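Local coordinates for XC6422 protein (Xanthomonas campestris, PDB 2FUK) that probably acts as a small serine hydrolase of the alpha/beta-hydrolase fold, built without a lid domain, at residues 13-18 with 101-106; 87-92 with 145-150; 92-97 with 126-131; 173-178 with 187-192. All coordinates share one frame; numbering follows the deposited sequence.

Interaction 1. Residues 13-18 with 101-106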
loop_
_atom_site.group_PDB
_atom_site.type_symbol
_atom_site.label_atom_id
_atom_site.label_comp_id
_atom_site.label_asym_id
_atom_site.label_seq_id
_atom_site.Cartn_x
_atom_site.Cartn_y
_atom_site.Cartn_z
ATOM N N LEU A 13 -1.773 7.377 22.391
ATOM C CA LEU A 13 -2.417 7.758 23.638
ATOM C C LEU A 13 -2.271 6.631 24.649
ATOM O O LEU A 13 -1.784 5.549 24.309
ATOM C CB LEU A 13 -3.899 8.076 23.388
ATOM C CG LEU A 13 -4.782 6.972 22.799
ATOM C CD1 LEU A 13 -5.242 6.013 23.891
ATOM C CD2 LEU A 13 -5.995 7.616 22.142
ATOM N N THR A 14 -2.657 6.897 25.894
ATOM C CA THR A 14 -2.577 5.896 26.955
ATOM C C THR A 14 -3.976 5.578 27.473
ATOM O O THR A 14 -4.789 6.478 27.697
ATOM C CB THR A 14 -1.709 6.383 28.143
ATOM O OG1 THR A 14 -0.382 6.658 27.685
ATOM C CG2 THR A 14 -1.635 5.310 29.221
ATOM N N LEU A 15 -4.248 4.292 27.660
ATOM C CA LEU A 15 -5.545 3.843 28.142
ATOM C C LEU A 15 -5.384 3.091 29.454
ATOM O O LEU A 15 -4.401 2.375 29.646
ATOM C CB LEU A 15 -6.190 2.915 27.107
ATOM C CG LEU A 15 -7.510 2.249 27.498
ATOM C CD1 LEU A 15 -8.613 3.292 27.527
ATOM C CD2 LEU A 15 -7.848 1.144 26.504
ATOM N N ASP A 16 -6.341 3.270 30.358
ATOM C CA ASP A 16 -6.307 2.563 31.633
ATOM C C ASP A 16 -6.624 1.086 31.393
ATOM O O ASP A 16 -7.713 0.741 30.921
ATOM C CB ASP A 16 -7.345 3.131 32.604
ATOM C CG ASP A 16 -6.951 4.481 33.178
ATOM O OD1 ASP A 16 -5.740 4.798 33.225
ATOM O OD2 ASP A 16 -7.871 5.217 33.604
ATOM N N GLY A 17 -5.670 0.219 31.716
ATOM C CA GLY A 17 -5.871 -1.208 31.549
ATOM C C GLY A 17 -6.161 -1.865 32.883
ATOM O O GLY A 17 -6.095 -1.205 33.924
ATOM N N PRO A 18 -6.500 -3.163 32.894
ATOM C CA PRO A 18 -6.788 -3.837 34.163
ATOM C C PRO A 18 -5.659 -3.801 35.191
ATOM O O PRO A 18 -5.924 -3.819 36.394
ATOM C CB PRO A 18 -7.155 -5.261 33.731
ATOM C CG PRO A 18 -6.578 -5.396 32.346
ATOM C CD PRO A 18 -6.795 -4.045 31.752
ATOM N N ALA A 101 -11.096 -2.897 23.596
ATOM C CA ALA A 101 -12.336 -3.111 22.862
ATOM C C ALA A 101 -13.491 -2.302 23.448
ATOM O O ALA A 101 -14.295 -1.724 22.711
ATOM C CB ALA A 101 -12.695 -4.600 22.860
ATOM N N GLU A 102 -13.586 -2.264 24.774
ATOM C CA GLU A 102 -14.668 -1.528 25.417
ATOM C C GLU A 102 -14.528 -0.019 25.224
ATOM O O GLU A 102 -15.528 0.695 25.138
ATOM C CB GLU A 102 -14.745 -1.884 26.909
ATOM C CG GLU A 102 -15.151 -3.340 27.151
ATOM C CD GLU A 102 -15.356 -3.691 28.617
ATOM O OE1 GLU A 102 -14.866 -2.951 29.497
ATOM O OE2 GLU A 102 -16.011 -4.724 28.888
ATOM N N TRP A 103 -13.290 0.462 25.159
ATOM C CA TRP A 103 -13.044 1.890 24.943
ATOM C C TRP A 103 -13.447 2.236 23.504
ATOM O O TRP A 103 -14.073 3.263 23.246
ATOM C CB TRP A 103 -11.561 2.212 25.179
ATOM C CG TRP A 103 -11.164 3.618 24.801
ATOM C CD1 TRP A 103 -11.517 4.777 25.434
ATOM C CD2 TRP A 103 -10.362 4.002 23.681
ATOM N NE1 TRP A 103 -10.988 5.857 24.773
ATOM C CE2 TRP A 103 -10.273 5.411 23.693
ATOM C CE3 TRP A 103 -9.710 3.292 22.665
ATOM C CZ2 TRP A 103 -9.556 6.125 22.726
ATOM C CZ3 TRP A 103 -8.998 4.003 21.703
ATOM C CH2 TRP A 103 -8.928 5.407 21.743
ATOM N N VAL A 104 -13.083 1.372 22.565
ATOM C CA VAL A 104 -13.433 1.588 21.165
ATOM C C VAL A 104 -14.952 1.657 20.983
ATOM O O VAL A 104 -15.476 2.591 20.371
ATOM C CB VAL A 104 -12.871 0.448 20.281
ATOM C CG1 VAL A 104 -13.452 0.530 18.882
ATOM C CG2 VAL A 104 -11.352 0.547 20.220
ATOM N N ARG A 105 -15.657 0.672 21.527
ATOM C CA ARG A 105 -17.104 0.621 21.390
ATOM C C ARG A 105 -17.813 1.792 22.053
ATOM O O ARG A 105 -18.895 2.180 21.621
ATOM C CB ARG A 105 -17.638 -0.705 21.943
ATOM C CG ARG A 105 -17.519 -1.838 20.941
ATOM C CD ARG A 105 -17.931 -3.186 21.501
ATOM N NE ARG A 105 -18.125 -4.149 20.418
ATOM C CZ ARG A 105 -17.930 -5.455 20.528
ATOM N NH1 ARG A 105 -18.140 -6.241 19.481
ATOM N NH2 ARG A 105 -17.513 -5.975 21.679
ATOM N N ALA A 106 -17.205 2.346 23.097
ATOM C CA ALA A 106 -17.800 3.476 23.799
ATOM C C ALA A 106 -17.591 4.755 23.005
ATOM O O ALA A 106 -18.492 5.593 22.899
ATOM C CB ALA A 106 -17.183 3.618 25.193
#

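Interaction 2. Residues 87-92 with 145-150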
loop_
_atom_site.group_PDB
_atom_site.type_symbol
_atom_site.label_atom_id
_atom_site.label_comp_id
_atom_site.label_asym_id
_atom_site.label_seq_id
_atom_site.Cartn_x
_atom_site.Cartn_y
_atom_site.Cartn_z
ATOM N N PHE A 87 4.077 -10.104 31.828
ATOM C CA PHE A 87 3.547 -11.112 30.917
ATOM C C PHE A 87 2.700 -12.121 31.686
ATOM O O PHE A 87 3.121 -12.616 32.726
ATOM C CB PHE A 87 4.719 -11.807 30.222
ATOM C CG PHE A 87 4.309 -12.884 29.264
ATOM C CD1 PHE A 87 3.575 -12.580 28.120
ATOM C CD2 PHE A 87 4.660 -14.213 29.503
ATOM C CE1 PHE A 87 3.198 -13.579 27.232
ATOM C CE2 PHE A 87 4.284 -15.219 28.617
ATOM C CZ PHE A 87 3.555 -14.903 27.484
ATOM N N ASP A 88 1.510 -12.432 31.173
ATOM C CA ASP A 88 0.618 -13.367 31.849
ATOM C C ASP A 88 0.168 -14.535 30.966
ATOM O O ASP A 88 -0.930 -15.057 31.122
ATOM C CB ASP A 88 -0.594 -12.604 32.406
ATOM C CG ASP A 88 -1.360 -13.392 33.458
ATOM O OD1 ASP A 88 -0.714 -14.035 34.317
ATOM O OD2 ASP A 88 -2.609 -13.355 33.441
ATOM N N HIS A 89 1.029 -14.932 30.033
ATOM C CA HIS A 89 0.766 -16.076 29.159
ATOM C C HIS A 89 -0.562 -16.127 28.408
ATOM O O HIS A 89 -1.071 -17.216 28.102
ATOM C CB HIS A 89 0.931 -17.379 29.957
ATOM C CG HIS A 89 2.349 -17.691 30.323
ATOM N ND1 HIS A 89 3.030 -17.024 31.319
ATOM C CD2 HIS A 89 3.225 -18.583 29.801
ATOM C CE1 HIS A 89 4.264 -17.491 31.392
ATOM N NE2 HIS A 89 4.409 -18.437 30.482
ATOM N N GLY A 90 -1.124 -14.966 28.103
ATOM C CA GLY A 90 -2.368 -14.942 27.359
ATOM C C GLY A 90 -3.634 -14.814 28.172
ATOM O O GLY A 90 -4.715 -14.648 27.609
ATOM N N ASP A 91 -3.531 -14.896 29.492
ATOM C CA ASP A 91 -4.726 -14.761 30.310
ATOM C C ASP A 91 -5.057 -13.293 30.552
ATOM O O ASP A 91 -6.058 -12.789 30.048
ATOM C CB ASP A 91 -4.562 -15.515 31.632
ATOM C CG ASP A 91 -4.735 -17.014 31.467
ATOM O OD1 ASP A 91 -5.146 -17.452 30.364
ATOM O OD2 ASP A 91 -4.475 -17.761 32.439
ATOM N N GLY A 92 -4.204 -12.602 31.297
ATOM C CA GLY A 92 -4.450 -11.200 31.560
ATOM C C GLY A 92 -4.453 -10.381 30.279
ATOM O O GLY A 92 -5.067 -9.318 30.224
ATOM N N GLY A 145 -0.544 -25.886 18.354
ATOM C CA GLY A 145 0.520 -26.762 18.800
ATOM C C GLY A 145 1.232 -26.248 20.041
ATOM O O GLY A 145 1.916 -27.022 20.714
ATOM N N ARG A 146 1.079 -24.964 20.364
ATOM C CA ARG A 146 1.738 -24.402 21.545
ATOM C C ARG A 146 0.758 -23.806 22.567
ATOM O O ARG A 146 1.029 -23.816 23.772
ATOM C CB ARG A 146 2.754 -23.340 21.113
ATOM C CG ARG A 146 3.908 -23.125 22.103
ATOM C CD ARG A 146 4.694 -24.421 22.318
ATOM N NE ARG A 146 5.243 -24.924 21.061
ATOM C CZ ARG A 146 5.853 -26.097 20.922
ATOM N NH1 ARG A 146 5.997 -26.907 21.967
ATOM N NH2 ARG A 146 6.315 -26.464 19.731
ATOM N N TRP A 147 -0.376 -23.300 22.087
ATOM C CA TRP A 147 -1.401 -22.711 22.948
ATOM C C TRP A 147 -2.711 -23.490 22.825
ATOM O O TRP A 147 -2.931 -24.211 21.845
ATOM C CB TRP A 147 -1.646 -21.247 22.570
ATOM C CG TRP A 147 -0.450 -20.355 22.726
ATOM C CD1 TRP A 147 0.380 -19.920 21.737
ATOM C CD2 TRP A 147 0.046 -19.788 23.944
ATOM N NE1 TRP A 147 1.362 -19.108 22.258
ATOM C CE2 TRP A 147 1.182 -19.013 23.613
ATOM C CE3 TRP A 147 -0.358 -19.859 25.285
ATOM C CZ2 TRP A 147 1.920 -18.313 24.574
ATOM C CZ3 TRP A 147 0.378 -19.160 26.245
ATOM C CH2 TRP A 147 1.505 -18.396 25.880
ATOM N N ASP A 148 -3.593 -23.332 23.809
ATOM C CA ASP A 148 -4.863 -24.042 23.794
ATOM C C ASP A 148 -5.975 -23.273 23.091
ATOM O O ASP A 148 -6.374 -22.199 23.545
ATOM C CB ASP A 148 -5.292 -24.370 25.221
ATOM C CG ASP A 148 -6.675 -24.957 25.281
ATOM O OD1 ASP A 148 -6.941 -25.910 24.510
ATOM O OD2 ASP A 148 -7.489 -24.470 26.100
ATOM N N PHE A 149 -6.475 -23.842 21.989
ATOM C CA PHE A 149 -7.550 -23.233 21.194
ATOM C C PHE A 149 -8.897 -23.914 21.407
ATOM O O PHE A 149 -9.837 -23.700 20.636
ATOM C CB PHE A 149 -7.221 -23.305 19.696
ATOM C CG PHE A 149 -6.020 -22.494 19.283
ATOM C CD1 PHE A 149 -5.419 -22.724 18.049
ATOM C CD2 PHE A 149 -5.485 -21.515 20.114
ATOM C CE1 PHE A 149 -4.296 -21.991 17.646
ATOM C CE2 PHE A 149 -4.358 -20.776 19.720
ATOM C CZ PHE A 149 -3.766 -21.019 18.485
ATOM N N SER A 150 -8.997 -24.747 22.436
ATOM C CA SER A 150 -10.249 -25.442 22.701
ATOM C C SER A 150 -11.306 -24.518 23.293
ATOM O O SER A 150 -10.994 -23.535 23.962
ATOM C CB SER A 150 -10.016 -26.642 23.631
ATOM O OG SER A 150 -9.409 -26.257 24.847
#

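Interaction 3. Residues 92-97 with 126-131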
loop_
_atom_site.group_PDB
_atom_site.type_symbol
_atom_site.label_atom_id
_atom_site.label_comp_id
_atom_site.label_asym_id
_atom_site.label_seq_id
_atom_site.Cartn_x
_atom_site.Cartn_y
_atom_site.Cartn_z
ATOM N N GLY A 92 -4.204 -12.602 31.297
ATOM C CA GLY A 92 -4.450 -11.200 31.560
ATOM C C GLY A 92 -4.453 -10.381 30.279
ATOM O O GLY A 92 -5.067 -9.318 30.224
ATOM N N GLU A 93 -3.768 -10.871 29.249
ATOM C CA GLU A 93 -3.714 -10.152 27.983
ATOM C C GLU A 93 -5.100 -10.078 27.349
ATOM O O GLU A 93 -5.402 -9.138 26.621
ATOM C CB GLU A 93 -2.708 -10.804 27.024
ATOM C CG GLU A 93 -1.236 -10.499 27.360
ATOM C CD GLU A 93 -0.670 -11.350 28.488
ATOM O OE1 GLU A 93 0.454 -11.043 28.942
ATOM O OE2 GLU A 93 -1.334 -12.321 28.908
ATOM N N GLN A 94 -5.946 -11.066 27.628
ATOM C CA GLN A 94 -7.302 -11.045 27.090
ATOM C C GLN A 94 -8.064 -9.906 27.749
ATOM O O GLN A 94 -8.931 -9.286 27.133
ATOM C CB GLN A 94 -8.026 -12.356 27.380
ATOM C CG GLN A 94 -7.551 -13.534 26.560
ATOM C CD GLN A 94 -8.259 -14.810 26.966
ATOM O OE1 GLN A 94 -9.484 -14.904 26.880
ATOM N NE2 GLN A 94 -7.494 -15.791 27.427
ATOM N N ASP A 95 -7.740 -9.636 29.010
ATOM C CA ASP A 95 -8.400 -8.560 29.737
ATOM C C ASP A 95 -7.910 -7.218 29.208
ATOM O O ASP A 95 -8.676 -6.256 29.155
ATOM C CB ASP A 95 -8.128 -8.669 31.240
ATOM C CG ASP A 95 -8.590 -9.997 31.823
ATOM O OD1 ASP A 95 -9.605 -10.542 31.334
ATOM O OD2 ASP A 95 -7.946 -10.486 32.783
ATOM N N ASP A 96 -6.636 -7.153 28.820
ATOM C CA ASP A 96 -6.076 -5.919 28.267
ATOM C C ASP A 96 -6.818 -5.617 26.972
ATOM O O ASP A 96 -7.207 -4.479 26.711
ATOM C CB ASP A 96 -4.584 -6.067 27.936
ATOM C CG ASP A 96 -3.713 -6.233 29.161
ATOM O OD1 ASP A 96 -4.116 -5.792 30.255
ATOM O OD2 ASP A 96 -2.603 -6.793 29.016
ATOM N N LEU A 97 -7.003 -6.654 26.159
ATOM C CA LEU A 97 -7.706 -6.518 24.889
ATOM C C LEU A 97 -9.141 -6.052 25.145
ATOM O O LEU A 97 -9.660 -5.206 24.418
ATOM C CB LEU A 97 -7.729 -7.863 24.152
ATOM C CG LEU A 97 -7.619 -7.911 22.621
ATOM C CD1 LEU A 97 -8.285 -9.181 22.141
ATOM C CD2 LEU A 97 -8.241 -6.696 21.957
ATOM N N LEU A 126 -8.360 -14.729 19.447
ATOM C CA LEU A 126 -9.257 -15.860 19.224
ATOM C C LEU A 126 -9.910 -16.271 20.550
ATOM O O LEU A 126 -11.120 -16.499 20.619
ATOM C CB LEU A 126 -8.489 -17.047 18.625
ATOM C CG LEU A 126 -9.312 -18.313 18.381
ATOM C CD1 LEU A 126 -10.466 -18.013 17.438
ATOM C CD2 LEU A 126 -8.420 -19.404 17.805
ATOM N N ARG A 127 -9.106 -16.351 21.604
ATOM C CA ARG A 127 -9.625 -16.719 22.914
ATOM C C ARG A 127 -10.611 -15.667 23.411
ATOM O O ARG A 127 -11.571 -15.988 24.106
ATOM C CB ARG A 127 -8.478 -16.881 23.920
ATOM C CG ARG A 127 -7.678 -18.182 23.755
ATOM C CD ARG A 127 -7.726 -19.010 25.036
ATOM N NE ARG A 127 -9.084 -19.432 25.362
ATOM C CZ ARG A 127 -9.634 -20.588 24.997
ATOM N NH1 ARG A 127 -8.943 -21.470 24.284
ATOM N NH2 ARG A 127 -10.884 -20.864 25.347
ATOM N N ALA A 128 -10.380 -14.411 23.046
ATOM C CA ALA A 128 -11.259 -13.334 23.482
ATOM C C ALA A 128 -12.484 -13.143 22.594
ATOM O O ALA A 128 -13.367 -12.350 22.914
ATOM C CB ALA A 128 -10.469 -12.025 23.580
ATOM N N ALA A 129 -12.548 -13.878 21.489
ATOM C CA ALA A 129 -13.666 -13.742 20.558
ATOM C C ALA A 129 -15.040 -13.973 21.186
ATOM O O ALA A 129 -15.973 -13.214 20.927
ATOM C CB ALA A 129 -13.471 -14.679 19.369
ATOM N N ALA A 130 -15.168 -15.012 22.005
ATOM C CA ALA A 130 -16.460 -15.309 22.630
ATOM C C ALA A 130 -16.981 -14.122 23.422
ATOM O O ALA A 130 -18.144 -13.745 23.297
ATOM C CB ALA A 130 -16.340 -16.519 23.548
ATOM N N ALA A 131 -16.118 -13.541 24.245
ATOM C CA ALA A 131 -16.513 -12.407 25.068
ATOM C C ALA A 131 -16.695 -11.090 24.314
ATOM O O ALA A 131 -17.593 -10.316 24.627
ATOM C CB ALA A 131 -15.503 -12.219 26.198
#

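Interaction 4. Residues 173-178 with 187-192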
loop_
_atom_site.group_PDB
_atom_site.type_symbol
_atom_site.label_atom_id
_atom_site.label_comp_id
_atom_site.label_asym_id
_atom_site.label_seq_id
_atom_site.Cartn_x
_atom_site.Cartn_y
_atom_site.Cartn_z
ATOM N N ALA A 173 0.465 -28.266 12.015
ATOM C CA ALA A 173 -0.276 -28.268 13.278
ATOM C C ALA A 173 -1.518 -27.388 13.127
ATOM O O ALA A 173 -2.585 -27.687 13.672
ATOM C CB ALA A 173 0.601 -27.737 14.403
ATOM N N VAL A 174 -1.359 -26.290 12.396
ATOM C CA VAL A 174 -2.460 -25.373 12.149
ATOM C C VAL A 174 -3.505 -26.079 11.289
ATOM O O VAL A 174 -4.692 -26.094 11.616
ATOM C CB VAL A 174 -1.967 -24.106 11.410
ATOM C CG1 VAL A 174 -3.150 -23.215 11.031
ATOM C CG2 VAL A 174 -0.992 -23.345 12.302
ATOM N N TYR A 175 -3.055 -26.674 10.192
ATOM C CA TYR A 175 -3.975 -27.358 9.291
ATOM C C TYR A 175 -4.671 -28.540 9.969
ATOM O O TYR A 175 -5.872 -28.760 9.760
ATOM C CB TYR A 175 -3.233 -27.811 8.026
ATOM C CG TYR A 175 -2.407 -26.717 7.382
ATOM C CD1 TYR A 175 -2.821 -25.382 7.435
ATOM C CD2 TYR A 175 -1.197 -27.004 6.748
ATOM C CE1 TYR A 175 -2.050 -24.365 6.882
ATOM C CE2 TYR A 175 -0.415 -25.988 6.186
ATOM C CZ TYR A 175 -0.849 -24.670 6.261
ATOM O OH TYR A 175 -0.083 -23.652 5.738
ATOM N N ASP A 176 -3.937 -29.296 10.785
ATOM C CA ASP A 176 -4.531 -30.443 11.471
ATOM C C ASP A 176 -5.646 -29.986 12.406
ATOM O O ASP A 176 -6.605 -30.713 12.641
ATOM C CB ASP A 176 -3.488 -31.205 12.297
ATOM C CG ASP A 176 -2.536 -32.037 11.448
ATOM O OD1 ASP A 176 -2.753 -32.171 10.222
ATOM O OD2 ASP A 176 -1.559 -32.574 12.023
ATOM N N TRP A 177 -5.499 -28.782 12.949
ATOM C CA TRP A 177 -6.486 -28.218 13.859
ATOM C C TRP A 177 -7.688 -27.676 13.090
ATOM O O TRP A 177 -8.840 -27.953 13.436
ATOM C CB TRP A 177 -5.828 -27.107 14.699
ATOM C CG TRP A 177 -6.778 -26.137 15.340
ATOM C CD1 TRP A 177 -7.816 -26.427 16.175
ATOM C CD2 TRP A 177 -6.766 -24.715 15.193
ATOM N NE1 TRP A 177 -8.455 -25.270 16.558
ATOM C CE2 TRP A 177 -7.828 -24.204 15.968
ATOM C CE3 TRP A 177 -5.957 -23.819 14.479
ATOM C CZ2 TRP A 177 -8.104 -22.833 16.052
ATOM C CZ3 TRP A 177 -6.231 -22.455 14.563
ATOM C CH2 TRP A 177 -7.294 -21.980 15.344
ATOM N N LEU A 178 -7.420 -26.918 12.033
ATOM C CA LEU A 178 -8.490 -26.335 11.237
ATOM C C LEU A 178 -9.380 -27.367 10.555
ATOM O O LEU A 178 -10.577 -27.133 10.378
ATOM C CB LEU A 178 -7.916 -25.383 10.184
ATOM C CG LEU A 178 -7.320 -24.081 10.731
ATOM C CD1 LEU A 178 -6.858 -23.197 9.569
ATOM C CD2 LEU A 178 -8.359 -23.352 11.583
ATOM N N LEU A 187 -8.910 -19.814 4.621
ATOM C CA LEU A 187 -7.496 -20.048 4.867
ATOM C C LEU A 187 -6.631 -19.685 3.667
ATOM O O LEU A 187 -6.918 -20.073 2.541
ATOM C CB LEU A 187 -7.265 -21.526 5.216
ATOM C CG LEU A 187 -5.800 -21.971 5.313
ATOM C CD1 LEU A 187 -5.110 -21.223 6.442
ATOM C CD2 LEU A 187 -5.732 -23.474 5.543
ATOM N N VAL A 188 -5.577 -18.918 3.910
ATOM C CA VAL A 188 -4.657 -18.563 2.845
ATOM C C VAL A 188 -3.294 -19.099 3.251
ATOM O O VAL A 188 -2.732 -18.690 4.267
ATOM C CB VAL A 188 -4.553 -17.036 2.636
ATOM C CG1 VAL A 188 -3.417 -16.719 1.660
ATOM C CG2 VAL A 188 -5.856 -16.501 2.091
ATOM N N ARG A 189 -2.800 -20.061 2.482
ATOM C CA ARG A 189 -1.496 -20.649 2.730
ATOM C C ARG A 189 -0.528 -19.937 1.793
ATOM O O ARG A 189 -0.706 -19.952 0.573
ATOM C CB ARG A 189 -1.528 -22.152 2.444
ATOM C CG ARG A 189 -2.361 -22.926 3.448
ATOM C CD ARG A 189 -2.441 -24.409 3.111
ATOM N NE ARG A 189 -1.122 -25.009 2.950
ATOM C CZ ARG A 189 -0.903 -26.317 2.886
ATOM N NH1 ARG A 189 -1.923 -27.168 2.971
ATOM N NH2 ARG A 189 0.330 -26.777 2.732
ATOM N N MET A 190 0.479 -19.295 2.372
ATOM C CA MET A 190 1.456 -18.562 1.589
ATOM C C MET A 190 2.715 -19.405 1.428
ATOM O O MET A 190 3.410 -19.706 2.394
ATOM C CB MET A 190 1.754 -17.216 2.271
ATOM C CG MET A 190 0.526 -16.295 2.344
ATOM S SD MET A 190 0.858 -14.683 3.098
ATOM C CE MET A 190 2.302 -14.238 2.091
ATOM N N PRO A 191 3.007 -19.823 0.192
ATOM C CA PRO A 191 4.193 -20.642 -0.044
ATOM C C PRO A 191 5.514 -19.946 0.267
ATOM O O PRO A 191 5.640 -18.736 0.106
ATOM C CB PRO A 191 4.058 -21.018 -1.517
ATOM C CG PRO A 191 3.373 -19.849 -2.100
ATOM C CD PRO A 191 2.302 -19.538 -1.068
ATOM N N ASP A 192 6.481 -20.743 0.714
ATOM C CA ASP A 192 7.831 -20.295 1.044
ATOM C C ASP A 192 7.867 -19.032 1.886
ATOM O O ASP A 192 8.768 -18.197 1.744
ATOM C CB ASP A 192 8.633 -20.082 -0.243
ATOM C CG ASP A 192 8.586 -21.291 -1.166
ATOM O OD1 ASP A 192 8.713 -22.436 -0.675
ATOM O OD2 ASP A 192 8.432 -21.098 -2.386
#

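Interaction 1. Residues 13-18 with 101-106
One face of the Trp103 indole carries the CD1 methyl of Leu15. This methyl sits over the five-membered ring, 4.0 Å from its centroid and 26° off the ring normal, a CH-pi contact. Its nearest ring atom is CG of Trp103, at 3.7 Å from Leu15 CD1. The second methyl, Leu15 CD2, lies beside Trp103 CB at 4.1 Å, where the indole joins the helix. Leu13 meets the far end of the six-membered ring obliquely. Its CD2 is 3.7 Å from Trp103 CH2, and CZ2 is the next ring atom it touches. The two leucines are alternate residues of strand 13-17 and point the same way, so they grip the indole near its two ends. This is helix-on-sheet packing in an alpha/beta-hydrolase fold: strand 11-17 is an outermost strand of the sheet within this chain, and helix 92-107 lies against it. The side chain of Trp103 leaves the helix with CG anti to the backbone N (chi1 172°), which carries the ring across to the strand. Its NE1 is hydrogen-bonded to the carbonyl O of Pro4, and the ring of Phe6 also meets the indole.

Interaction 2. Residues 87-92 with 145-150
This is a small surface contact between two loops. Residues 87-92 precede helix 92-107, and residues 145-150 follow strand 136-140. Trp147 reaches across with the CZ3 and CH2 atoms of its six-membered ring. The closest approach is to backbone: the carbonyl O of His89 lies 3.1 Å from Trp147 CZ3, arriving obliquely to the ring. CH2 of Trp147 is next, at 3.6 Å from that same His89 O. The CB of His89 adds a looser touch on Trp147 CZ3 at 4.2 Å. Phe87 comes edge to edge, its CZ 4.4 Å from Trp147 CH2. Within its own loop, Phe87 places CE2 over the face of the His89 ring, 3.4 Å above the plane. Asp88 OD2 accepts from Gly92 N through its anti lone pair, closing the turn between Asp88 and Gly92. In the other loop Asp148 OD1 forms an Asx turn with Ser150 N and also accepts from Ser150 OG. Tyr123 stacks on Trp147, and the indole lies near a probable Ser-His-Asp triad without touching it. The approach of His89 O to Trp147 CZ3 is tight, but it uses no donor of Trp147, so the contact rests on van der Waals packing.

Interaction 3. Residues 92-97 with 126-131
Gln94 runs from helix 92-97 towards Arg127 and Ala128 of helix 126-131. Its CA is 5.8 Å from Ala128 CA, the closest CA pair across the two segments. CB leads towards the other helix. CG stands anti to the carbonyl carbon (chi1 -73°) and passes Ala128 CB at 4.4 Å. The chain stays extended beyond CG, which carries the amide over to Arg127. There CD lies 3.7 Å from Arg127 CB. OE1 is turned towards the backbone, 3.6 Å from Arg127 O; both are acceptors, so this is only a packing contact. Gln94 NE2 rests against the aliphatic part of the arginine, 4.0 Å from Arg127 CD, and comes near the plane of the guanidinium at its edge. The amide and guanidinium planes are 53° apart. The bond that fixes this amide lies elsewhere: NE2 donates to Gly90 O, just before the helix. Arg127, bent at chi2 and chi3, sends its guanidinium elsewhere: NH1 donates to the carbonyl oxygens of Asp148 and Ser150. The two polar ends make no bond to each other. One turn deeper, Leu97 CD1 packs on Ala128 CB at 3.9 Å. Ala128 is the alanine that meets helix 92-97; the segment axes come within 9.7 Å and cross at -55°. Leu97 goes on to touch Ile41 and Cys43 of strand 38-43 and Leu132 of helix 120-132. Helices 92-107 and 120-132 are neighbours that cross at an angle here, with Leu97 reaching strand 38-43 of the sheet.

Interaction 4. Residues 173-178 with 187-192
The guanidinium of Arg189 lies flat on the ring of Tyr175, centres 4.0 Å apart and planes at 24°, a geometry suited to cation-pi attraction. CE2 of Tyr175 is the ring atom under its middle, 3.4 Å from Arg189 CZ. The arginine reaches this place by a bend at chi3 (54°), which folds the guanidinium back over the ring. Its aliphatic part takes part as well: CD makes a CH-pi contact over the same ring, 4.0 Å from the centroid. CG lies beside the phenol oxygen, 3.3 Å from Tyr175 OH.

The polar atoms do not bond to each other. Tyr175 OH and Arg189 NE are close, but the angle is poor. Asp164 joins them instead: its OD1 forms a salt bridge with Arg189 NE, and its OD2 is hydrogen-bonded to Tyr175 OH. One carboxylate thus ties both sides of the stack and would be expected to offset the arginine charge.

The remaining contacts are apolar. Leu187 CD2 touches Tyr175 CD1 at 4.0 Å, and the two side chains cross at about a right angle. Leu187 CD1 meets Leu178 CD1 at 4.1 Å. Leu187 and Arg189 are alternate strand residues facing the helix, whereas Val188 points away from it.

The helix and strand segments run nearly antiparallel, at 161°. They are the last two elements of a beta-alpha-beta unit, strand 158-163, helix 171-178 and strand 186-190, at one edge of the alpha/beta-hydrolase sheet.

Interactions 1 and 4 each pack a helix on an outermost strand, at the two far ends of one sheet within this chain, with centres about 33 Å apart. Interaction 1 is buried and wholly apolar across its segments; interaction 4 is partly buried and adds a charged stack. Interactions 1 and 3 share helix 92-107 and touch where Pro18 meets Asp95 and Asp96. Interaction 3 is partly buried, between helices, while interaction 2 is on the surface, between loops. Those two share Gly92, and Glu93 OE1 of interaction 3 accepts a hydrogen bond from Asp88 N of interaction 2. Trp177 links interaction 4 to both, touching Phe149 and Leu126.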